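Probable adenylyl-sulfate kinase (Aeropyrum pernix, PDB 2YVU) probably phosphorylates adenosine 5'-phosphosulfate with ATP to give 3'-phosphoadenylyl sulfate, the activated form of sulfate, as an APS kinase. Local coordinates at residues A[121-124]-A[125-129]; A[175-178]-A[179-183]; A[168-171]-A[172-176]; A[31-34]-A[35-39]. One frame throughout, in Å; residues are numbered along the deposited sequence.

Interaction 1 of 4, residues A[121-124]-A[125-129]; sequences ASLE and EVIRR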
loop_
_atom_site.group_PDB
_atom_site.type_symbol
_atom_site.label_atom_id
_atom_site.label_comp_id
_atom_site.label_asym_id
_atom_site.label_seq_id
_atom_site.Cartn_x
_atom_site.Cartn_y
_atom_site.Cartn_z
ATOM N N ALA A 121 17.363 -16.194 15.576
ATOM C CA ALA A 121 18.299 -15.635 16.542
ATOM C C ALA A 121 17.620 -15.645 17.920
ATOM O O ALA A 121 16.477 -15.234 18.051
ATOM C CB ALA A 121 18.656 -14.201 16.151
ATOM N N SER A 122 18.312 -16.101 18.957
ATOM C CA SER A 122 17.696 -16.124 20.273
ATOM C C SER A 122 17.560 -14.726 20.834
ATOM O O SER A 122 18.239 -13.795 20.404
ATOM C CB SER A 122 18.525 -16.951 21.249
ATOM O OG SER A 122 19.688 -16.243 21.616
ATOM N N LEU A 123 16.670 -14.599 21.813
ATOM C CA LEU A 123 16.406 -13.348 22.501
ATOM C C LEU A 123 17.676 -12.821 23.175
ATOM O O LEU A 123 18.000 -11.648 23.074
ATOM C CB LEU A 123 15.353 -13.588 23.581
ATOM C CG LEU A 123 14.462 -12.444 24.056
ATOM C CD1 LEU A 123 14.155 -12.687 25.522
ATOM C CD2 LEU A 123 15.124 -11.093 23.854
ATOM N N GLU A 124 18.378 -13.692 23.888
ATOM C CA GLU A 124 19.588 -13.281 24.586
ATOM C C GLU A 124 20.628 -12.877 23.571
ATOM O O GLU A 124 21.438 -11.993 23.821
ATOM C CB GLU A 124 20.145 -14.419 25.442
ATOM C CG GLU A 124 19.222 -14.887 26.546
ATOM C CD GLU A 124 19.841 -15.994 27.389
ATOM O OE1 GLU A 124 20.578 -16.840 26.836
ATOM O OE2 GLU A 124 19.579 -16.027 28.608
ATOM N N GLU A 125 20.607 -13.545 22.419
ATOM C CA GLU A 125 21.562 -13.234 21.382
ATOM C C GLU A 125 21.324 -11.859 20.785
ATOM O O GLU A 125 22.279 -11.122 20.592
ATOM C CB GLU A 125 21.554 -14.303 20.276
ATOM C CG GLU A 125 22.473 -13.949 19.098
ATOM C CD GLU A 125 23.965 -13.881 19.479
ATOM O OE1 GLU A 125 24.741 -13.219 18.749
ATOM O OE2 GLU A 125 24.366 -14.497 20.495
ATOM N N VAL A 126 20.079 -11.484 20.490
ATOM C CA VAL A 126 19.875 -10.155 19.910
ATOM C C VAL A 126 20.141 -9.063 20.945
ATOM O O VAL A 126 20.569 -7.973 20.595
ATOM C CB VAL A 126 18.449 -9.957 19.262
ATOM C CG1 VAL A 126 18.292 -10.903 18.086
ATOM C CG2 VAL A 126 17.333 -10.194 20.269
ATOM N N ILE A 127 19.910 -9.357 22.219
ATOM C CA ILE A 127 20.176 -8.368 23.257
ATOM C C ILE A 127 21.706 -8.186 23.373
ATOM O O ILE A 127 22.222 -7.066 23.345
ATOM C CB ILE A 127 19.594 -8.815 24.611
ATOM C CG1 ILE A 127 18.067 -8.678 24.591
ATOM C CG2 ILE A 127 20.174 -7.960 25.728
ATOM C CD1 ILE A 127 17.372 -9.303 25.796
ATOM N N ARG A 128 22.413 -9.306 23.470
ATOM C CA ARG A 128 23.872 -9.316 23.578
ATOM C C ARG A 128 24.532 -8.593 22.391
ATOM O O ARG A 128 25.545 -7.910 22.537
ATOM C CB ARG A 128 24.361 -10.777 23.639
ATOM C CG ARG A 128 25.334 -11.096 24.768
ATOM C CD ARG A 128 25.185 -12.552 25.254
ATOM N NE ARG A 128 25.169 -13.511 24.153
ATOM C CZ ARG A 128 24.567 -14.694 24.191
ATOM N NH1 ARG A 128 23.926 -15.087 25.283
ATOM N NH2 ARG A 128 24.574 -15.474 23.119
ATOM N N ARG A 129 23.954 -8.746 21.214
ATOM C CA ARG A 129 24.511 -8.133 20.022
ATOM C C ARG A 129 24.575 -6.622 20.066
ATOM O O ARG A 129 25.563 -6.030 19.625
ATOM C CB ARG A 129 23.696 -8.503 18.778
ATOM C CG ARG A 129 23.874 -9.913 18.269
ATOM C CD ARG A 129 23.010 -10.164 17.006
ATOM N NE ARG A 129 23.130 -11.559 16.606
ATOM C CZ ARG A 129 22.410 -12.163 15.665
ATOM N NH1 ARG A 129 22.635 -13.447 15.404
ATOM N NH2 ARG A 129 21.472 -11.504 14.991
#
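Ser122 holds its OG between the backbone N and the carbonyl carbon (chi1 74°), a torsion that folds the hydroxyl back over the first turn of helix 123-129, where it accepts from Glu125 N at 3.0 Å. This is an N-cap bond: Ser122 lies just before the helix and its side chain takes up an amide of the first helical turn. The Ser122 carbonyl continues the work by accepting from Val126 N, and the next turn is closed by Arg128 N on Glu124 O, at 2.9 Å. In Glu125, CG lies opposite the backbone N (chi1 175°) and the chain then bends at chi2, which carries the carboxylate between two arginines farther along the helix. Arg129 NE donates to the anti lone pair of Glu125 OE1 at 3.2 Å, with that oxygen close to the guanidinium plane. Arg128 NH2 meets Glu125 OE2 at 2.8 Å, the oxygen 31° out of the Arg128 guanidinium plane, and the two ends of one carboxylate are thereby tied in a salt-bridge network. On another side of the helix Leu123 CD2 presses against Ile127 CD1 at 3.5 Å, tight for two methyls, while Ala121 CB rests on Val126 CG1 at 3.8 Å. Arg129 reaches beyond the helix: its NH1 donates to Thr165 OG1 and its NH2 to Gly23 O of the predicted ATP-binding loop. The contact thus lies where strand 114-120 runs into helix 123-129, with Ala121 against Ser24 and Thr165, next to the loops that follow strands 14-19 and 161-164.

Interaction 2 of 4, residues A[175-178]-A[179-183]; sequences SYLY and SLVKA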
loop_
_atom_site.group_PDB
_atom_site.type_symbol
_atom_site.label_atom_id
_atom_site.label_comp_id
_atom_site.label_asym_id
_atom_site.label_seq_id
_atom_site.Cartn_x
_atom_site.Cartn_y
_atom_site.Cartn_z
ATOM N N SER A 175 22.260 -15.748 0.093
ATOM C CA SER A 175 22.418 -16.670 -1.011
ATOM C C SER A 175 21.448 -17.837 -0.905
ATOM O O SER A 175 20.933 -18.314 -1.905
ATOM C CB SER A 175 23.865 -17.191 -1.014
ATOM O OG SER A 175 24.063 -18.151 -2.024
ATOM N N TYR A 176 21.195 -18.292 0.316
ATOM C CA TYR A 176 20.285 -19.414 0.526
ATOM C C TYR A 176 18.856 -18.989 0.221
ATOM O O TYR A 176 18.100 -19.749 -0.381
ATOM C CB TYR A 176 20.422 -19.910 1.974
ATOM C CG TYR A 176 19.765 -21.242 2.321
ATOM C CD1 TYR A 176 19.906 -22.365 1.497
ATOM C CD2 TYR A 176 19.063 -21.393 3.520
ATOM C CE1 TYR A 176 19.373 -23.600 1.860
ATOM C CE2 TYR A 176 18.519 -22.627 3.899
ATOM C CZ TYR A 176 18.680 -23.727 3.063
ATOM O OH TYR A 176 18.136 -24.940 3.438
ATOM N N LEU A 177 18.490 -17.770 0.627
ATOM C CA LEU A 177 17.133 -17.232 0.402
ATOM C C LEU A 177 16.925 -16.958 -1.080
ATOM O O LEU A 177 15.849 -17.180 -1.629
ATOM C CB LEU A 177 16.937 -15.905 1.170
ATOM C CG LEU A 177 15.579 -15.501 1.797
ATOM C CD1 LEU A 177 15.441 -13.981 1.820
ATOM C CD2 LEU A 177 14.422 -16.115 1.068
ATOM N N TYR A 178 17.972 -16.441 -1.710
ATOM C CA TYR A 178 17.941 -16.141 -3.130
ATOM C C TYR A 178 17.657 -17.398 -3.943
ATOM O O TYR A 178 16.933 -17.333 -4.925
ATOM C CB TYR A 178 19.278 -15.512 -3.549
ATOM C CG TYR A 178 19.472 -15.389 -5.053
ATOM C CD1 TYR A 178 19.838 -16.497 -5.821
ATOM C CD2 TYR A 178 19.300 -14.163 -5.703
ATOM C CE1 TYR A 178 20.029 -16.393 -7.190
ATOM C CE2 TYR A 178 19.488 -14.046 -7.086
ATOM C CZ TYR A 178 19.853 -15.166 -7.816
ATOM O OH TYR A 178 20.040 -15.073 -9.165
ATOM N N SER A 179 18.211 -18.542 -3.542
ATOM C CA SER A 179 17.978 -19.790 -4.285
ATOM C C SER A 179 16.520 -20.230 -4.213
ATOM O O SER A 179 15.966 -20.709 -5.206
ATOM C CB SER A 179 18.871 -20.914 -3.757
ATOM O OG SER A 179 20.238 -20.649 -4.024
ATOM N N LEU A 180 15.898 -20.064 -3.042
ATOM C CA LEU A 180 14.485 -20.428 -2.853
ATOM C C LEU A 180 13.640 -19.487 -3.728
ATOM O O LEU A 180 12.763 -19.929 -4.480
ATOM C CB LEU A 180 14.065 -20.262 -1.374
ATOM C CG LEU A 180 12.875 -21.032 -0.747
ATOM C CD1 LEU A 180 12.098 -20.125 0.234
ATOM C CD2 LEU A 180 11.937 -21.534 -1.812
ATOM N N VAL A 181 13.911 -18.188 -3.637
ATOM C CA VAL A 181 13.161 -17.212 -4.429
ATOM C C VAL A 181 13.256 -17.530 -5.926
ATOM O O VAL A 181 12.244 -17.583 -6.623
ATOM C CB VAL A 181 13.688 -15.768 -4.193
ATOM C CG1 VAL A 181 13.167 -14.841 -5.277
ATOM C CG2 VAL A 181 13.213 -15.257 -2.815
ATOM N N LYS A 182 14.476 -17.732 -6.418
ATOM C CA LYS A 182 14.657 -18.026 -7.838
ATOM C C LYS A 182 13.998 -19.348 -8.220
ATOM O O LYS A 182 13.532 -19.517 -9.341
ATOM C CB LYS A 182 16.150 -18.060 -8.188
ATOM C CG LYS A 182 16.828 -16.707 -8.052
ATOM C CD LYS A 182 16.404 -15.717 -9.149
ATOM C CE LYS A 182 16.964 -16.152 -10.507
ATOM N NZ LYS A 182 16.972 -15.065 -11.527
ATOM N N ALA A 183 13.946 -20.280 -7.280
ATOM C CA ALA A 183 13.331 -21.563 -7.571
ATOM C C ALA A 183 11.836 -21.393 -7.738
ATOM O O ALA A 183 11.206 -22.117 -8.498
ATOM C CB ALA A 183 13.622 -22.554 -6.454
#
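Tyr178 and Lys182, one turn apart on helix 170-184, meet with Lys182 CG over one face of the phenol ring and the rest of the lysine chain running on toward the hydroxyl. Tyr178 CG lies anti to the backbone N (chi1 169°), beside the carbonyl carbon, and the ring stands out across the helix, where Lys182 CG can reach its face. Lys182 bends at chi2 and chi3, curling past the ring instead of stretching outward. Its CG stands 3.6 Å from the centroid of the Tyr178 ring, 23° off the normal and shifted toward the rim, a CH-pi contact, and Lys182 CE comes within 3.5 Å of Tyr178 OH. Beneath the side chains, Lys182 N donates to Tyr178 O at 2.9 Å. Ser179 places OG beside its backbone N, from where it joins Ser179 N in gripping Ser175 O, each at 3.2 Å and from opposite faces of the carbonyl plane. On the buried side Leu177 CD2 lies 4.2 Å from Val181 CG2, and these two chains cover strand 14-19. The tyrosine hydroxyl and the lysine ammonium converge on Glu40, which accepts from Tyr178 OH and forms a salt bridge with Lys182 NZ. A leucine in place of Tyr178 would probably leave Glu40 without its hydroxyl partner and take from Lys182 CG the ring face it packs on. Phenol hydroxyl and ammonium share one carboxylate, whose negative charge is likely to be partly offset by both.

Interaction 3 of 4, residues A[168-171]-A[172-176]; sequences NTIE and HNVSY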
loop_
_atom_site.group_PDB
_atom_site.type_symbol
_atom_site.label_atom_id
_atom_site.label_comp_id
_atom_site.label_asym_id
_atom_site.label_seq_id
_atom_site.Cartn_x
_atom_site.Cartn_y
_atom_site.Cartn_z
ATOM N N ASN A 168 25.388 -19.188 10.563
ATOM C CA ASN A 168 25.855 -18.747 9.250
ATOM C C ASN A 168 26.020 -17.262 9.067
ATOM O O ASN A 168 25.411 -16.465 9.784
ATOM C CB ASN A 168 24.914 -19.272 8.161
ATOM C CG ASN A 168 24.935 -20.778 8.059
ATOM O OD1 ASN A 168 24.020 -21.458 8.517
ATOM N ND2 ASN A 168 25.989 -21.308 7.465
ATOM N N THR A 169 26.832 -16.902 8.077
ATOM C CA THR A 169 27.090 -15.507 7.760
ATOM C C THR A 169 25.908 -14.932 6.962
ATOM O O THR A 169 25.046 -15.675 6.487
ATOM C CB THR A 169 28.343 -15.360 6.886
ATOM O OG1 THR A 169 28.129 -16.053 5.658
ATOM C CG2 THR A 169 29.573 -15.956 7.589
ATOM N N ILE A 170 25.884 -13.613 6.815
ATOM C CA ILE A 170 24.823 -12.965 6.059
ATOM C C ILE A 170 24.914 -13.385 4.596
ATOM O O ILE A 170 23.889 -13.544 3.952
ATOM C CB ILE A 170 24.936 -11.427 6.107
ATOM C CG1 ILE A 170 25.015 -10.949 7.552
ATOM C CG2 ILE A 170 23.726 -10.781 5.429
ATOM C CD1 ILE A 170 23.793 -11.264 8.376
ATOM N N GLU A 171 26.139 -13.549 4.085
ATOM C CA GLU A 171 26.371 -13.935 2.690
ATOM C C GLU A 171 25.780 -15.302 2.404
ATOM O O GLU A 171 25.138 -15.522 1.380
ATOM C CB GLU A 171 27.873 -13.982 2.365
ATOM C CG GLU A 171 28.575 -12.626 2.283
ATOM C CD GLU A 171 28.837 -12.008 3.644
ATOM O OE1 GLU A 171 28.951 -12.766 4.633
ATOM O OE2 GLU A 171 28.947 -10.768 3.729
ATOM N N HIS A 172 26.024 -16.227 3.317
ATOM C CA HIS A 172 25.497 -17.553 3.164
ATOM C C HIS A 172 23.976 -17.479 3.175
ATOM O O HIS A 172 23.313 -18.075 2.325
ATOM C CB HIS A 172 25.988 -18.449 4.307
ATOM C CG HIS A 172 25.339 -19.798 4.332
ATOM N ND1 HIS A 172 24.065 -20.004 4.822
ATOM C CD2 HIS A 172 25.770 -21.003 3.895
ATOM C CE1 HIS A 172 23.740 -21.276 4.685
ATOM N NE2 HIS A 172 24.757 -21.904 4.124
ATOM N N ASN A 173 23.415 -16.724 4.118
ATOM C CA ASN A 173 21.957 -16.648 4.204
ATOM C C ASN A 173 21.253 -15.937 3.073
ATOM O O ASN A 173 20.179 -16.375 2.624
ATOM C CB ASN A 173 21.531 -16.039 5.547
ATOM C CG ASN A 173 21.715 -17.004 6.691
ATOM O OD1 ASN A 173 21.710 -18.223 6.486
ATOM N ND2 ASN A 173 21.864 -16.478 7.905
ATOM N N VAL A 174 21.818 -14.822 2.617
ATOM C CA VAL A 174 21.193 -14.110 1.513
ATOM C C VAL A 174 21.151 -15.048 0.292
ATOM O O VAL A 174 20.153 -15.133 -0.441
ATOM C CB VAL A 174 21.997 -12.848 1.129
ATOM C CG1 VAL A 174 21.533 -12.368 -0.197
ATOM C CG2 VAL A 174 21.799 -11.737 2.187
ATOM N N SER A 175 22.260 -15.748 0.093
ATOM C CA SER A 175 22.418 -16.670 -1.011
ATOM C C SER A 175 21.448 -17.837 -0.905
ATOM O O SER A 175 20.933 -18.314 -1.905
ATOM C CB SER A 175 23.865 -17.191 -1.014
ATOM O OG SER A 175 24.063 -18.151 -2.024
ATOM N N TYR A 176 21.195 -18.292 0.316
ATOM C CA TYR A 176 20.285 -19.414 0.526
ATOM C C TYR A 176 18.856 -18.989 0.221
ATOM O O TYR A 176 18.100 -19.749 -0.381
ATOM C CB TYR A 176 20.422 -19.910 1.974
ATOM C CG TYR A 176 19.765 -21.242 2.321
ATOM C CD1 TYR A 176 19.906 -22.365 1.497
ATOM C CD2 TYR A 176 19.063 -21.393 3.520
ATOM C CE1 TYR A 176 19.373 -23.600 1.860
ATOM C CE2 TYR A 176 18.519 -22.627 3.899
ATOM C CZ TYR A 176 18.680 -23.727 3.063
ATOM O OH TYR A 176 18.136 -24.940 3.438
HETATM O O HOH W 1 21.247 -20.623 7.760
#
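An N-cap with a stacked amide and imidazole begins helix 170-184, which follows the edge strand 161-164 of the parallel sheet in this P-loop kinase fold. Thr169 is the cap: its OG1 accepts from His172 N at 3.2 Å in a fairly straight bond (162°), while Thr169 O takes Asn173 N. Just ahead of it, the Asn168 amide lies flat over one face of the His172 ring, the planes only 10° apart and ND2 of Asn168 above the ring centre. His172 CG lies anti to the backbone N (chi1 172°), which presents the ring face to the amide. At the ring edge His172 ND1 makes a weak hydrogen bond to Asn173 OD1. Replacing Asn168 by an alanine would probably uncover this face of the imidazole and leave it freer to turn. On the side facing helix 26-39, Ile170 CG2 packs on Val174 CG2 at 3.9 Å and Glu171 forms a salt bridge with Arg32. Asn173 ND2 reaches back weakly to Asp164 O, at the end of the strand. One water spans the two asparagines, donating to Asn168 OD1 at 3.0 Å and to Asn173 OD1 at 2.8 Å.

Interaction 4 of 4, residues A[31-34]-A[35-39]; sequences TRLA and DLLQK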
loop_
_atom_site.group_PDB
_atom_site.type_symbol
_atom_site.label_atom_id
_atom_site.label_comp_id
_atom_site.label_asym_id
_atom_site.label_seq_id
_atom_site.Cartn_x
_atom_site.Cartn_y
_atom_site.Cartn_z
ATOM N N THR A 31 17.267 -6.237 2.237
ATOM C CA THR A 31 17.906 -5.280 1.342
ATOM C C THR A 31 18.952 -5.879 0.406
ATOM O O THR A 31 19.063 -5.483 -0.754
ATOM C CB THR A 31 18.538 -4.136 2.171
ATOM O OG1 THR A 31 17.497 -3.445 2.878
ATOM C CG2 THR A 31 19.248 -3.155 1.261
ATOM N N ARG A 32 19.738 -6.812 0.919
ATOM C CA ARG A 32 20.751 -7.458 0.107
ATOM C C ARG A 32 20.066 -8.348 -0.910
ATOM O O ARG A 32 20.474 -8.392 -2.078
ATOM C CB ARG A 32 21.717 -8.224 1.011
ATOM C CG ARG A 32 22.506 -7.238 1.884
ATOM C CD ARG A 32 23.335 -7.868 2.984
ATOM N NE ARG A 32 24.396 -8.734 2.489
ATOM C CZ ARG A 32 25.673 -8.629 2.853
ATOM N NH1 ARG A 32 26.052 -7.687 3.708
ATOM N NH2 ARG A 32 26.567 -9.487 2.384
ATOM N N LEU A 33 18.999 -9.030 -0.498
ATOM C CA LEU A 33 18.290 -9.856 -1.455
ATOM C C LEU A 33 17.679 -8.955 -2.527
ATOM O O LEU A 33 17.734 -9.250 -3.718
ATOM C CB LEU A 33 17.185 -10.670 -0.780
ATOM C CG LEU A 33 16.289 -11.409 -1.787
ATOM C CD1 LEU A 33 17.065 -12.484 -2.501
ATOM C CD2 LEU A 33 15.088 -12.022 -1.065
ATOM N N ALA A 34 17.101 -7.843 -2.096
ATOM C CA ALA A 34 16.469 -6.922 -3.028
ATOM C C ALA A 34 17.488 -6.387 -4.035
ATOM O O ALA A 34 17.201 -6.278 -5.233
ATOM C CB ALA A 34 15.824 -5.774 -2.252
ATOM N N ASP A 35 18.677 -6.051 -3.554
ATOM C CA ASP A 35 19.713 -5.541 -4.454
ATOM C C ASP A 35 20.028 -6.578 -5.544
ATOM O O ASP A 35 20.150 -6.235 -6.718
ATOM C CB ASP A 35 20.984 -5.215 -3.664
ATOM C CG ASP A 35 21.957 -4.370 -4.458
ATOM O OD1 ASP A 35 21.516 -3.331 -4.993
ATOM O OD2 ASP A 35 23.155 -4.732 -4.551
ATOM N N LEU A 36 20.147 -7.848 -5.154
ATOM C CA LEU A 36 20.441 -8.923 -6.105
ATOM C C LEU A 36 19.412 -9.070 -7.227
ATOM O O LEU A 36 19.759 -9.186 -8.407
ATOM C CB LEU A 36 20.539 -10.267 -5.373
ATOM C CG LEU A 36 21.699 -10.561 -4.408
ATOM C CD1 LEU A 36 21.520 -11.973 -3.830
ATOM C CD2 LEU A 36 23.039 -10.465 -5.126
ATOM N N LEU A 37 18.143 -9.094 -6.853
ATOM C CA LEU A 37 17.069 -9.250 -7.817
ATOM C C LEU A 37 16.893 -8.033 -8.714
ATOM O O LEU A 37 16.617 -8.172 -9.895
ATOM C CB LEU A 37 15.761 -9.549 -7.082
ATOM C CG LEU A 37 15.816 -10.821 -6.251
ATOM C CD1 LEU A 37 14.671 -10.820 -5.262
ATOM C CD2 LEU A 37 15.747 -12.052 -7.185
ATOM N N GLN A 38 17.022 -6.841 -8.149
ATOM C CA GLN A 38 16.881 -5.644 -8.962
ATOM C C GLN A 38 17.993 -5.643 -10.004
ATOM O O GLN A 38 17.731 -5.480 -11.194
ATOM C CB GLN A 38 16.931 -4.384 -8.088
ATOM C CG GLN A 38 15.684 -4.224 -7.212
ATOM C CD GLN A 38 15.738 -3.012 -6.279
ATOM O OE1 GLN A 38 16.813 -2.575 -5.869
ATOM N NE2 GLN A 38 14.569 -2.486 -5.921
ATOM N N LYS A 39 19.233 -5.858 -9.569
ATOM C CA LYS A 39 20.344 -5.889 -10.517
ATOM C C LYS A 39 20.091 -6.897 -11.635
ATOM O O LYS A 39 20.627 -6.762 -12.727
ATOM C CB LYS A 39 21.656 -6.182 -9.791
ATOM C CG LYS A 39 22.199 -4.964 -9.051
ATOM C CD LYS A 39 23.410 -5.322 -8.196
ATOM C CE LYS A 39 24.021 -4.092 -7.526
ATOM N NZ LYS A 39 25.217 -4.445 -6.686
#
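Asp35 N donates to Thr31 O at 2.9 Å, the shortest polar bond between 31-34 and 35-39 and one of four successive i to i+4 links in helix 26-39. Leu36 N follows onto Arg32 O, Leu37 N onto Leu33 O, and Gln38 N onto Ala34 O at 3.0 Å. Over that last carbonyl the Gln38 side chain leans back, its CG 3.2 Å from Ala34 O, because chi1 (-70°) sets CG beside the backbone N. The apolar side is carried by Leu33 and Leu37. In Leu33, CG lies opposite the backbone N (chi1 172°), and this branch point itself meets Leu37 CD1 at 3.9 Å; the two chains cross at a slant. Both leucines face the sheet, Leu33 on Ile89 and Leu37 on Ile87 of strand 87-91, and Ala34 touches Val44 and Val46 of strand 44-48, a short side chain consistent with a close approach of helix to sheet. On the outer side Asp35 receives Lys39 NZ at OD2, 3.0 Å away on the syn side, a salt bridge that spans one helical turn. Leu36 CG rests 3.4 Å from Arg32 O, and its side chain goes on to Tyr178 of helix 170-184. Thr31 OG1 bonds to Thr27 O, one turn back. Since Lys26 and Thr27 belong to the ATP site by similarity, this is the later part of the helix that follows the P-loop (Walker A) in the strand-loop-helix unit of P-loop kinases.

How the interactions relate
Interactions 2 and 3 are successive parts of helix 170-184, sharing Ser175 and Tyr176, with centres about 10 Å apart. Interaction 4, on helix 26-39, lies beside both. Against interaction 2 the join is apolar, Leu177 CD1 to Leu33 CD2 at 3.5 Å and Tyr178 CD2 to Leu36 CD1 at 3.6 Å; against interaction 3 it includes a salt bridge, Glu171 OE2 to Arg32 NH2 at 3.0 Å. Interaction 1 stands apart, its nearest atoms about 7 Å from interaction 3 and about 13 Å from interactions 2 and 4. Interactions 1 and 4 come close to ATP-binding residues (by similarity): Ala121 and Thr31 have side chains about 4 Å from those of Ser24 and Thr27 respectively.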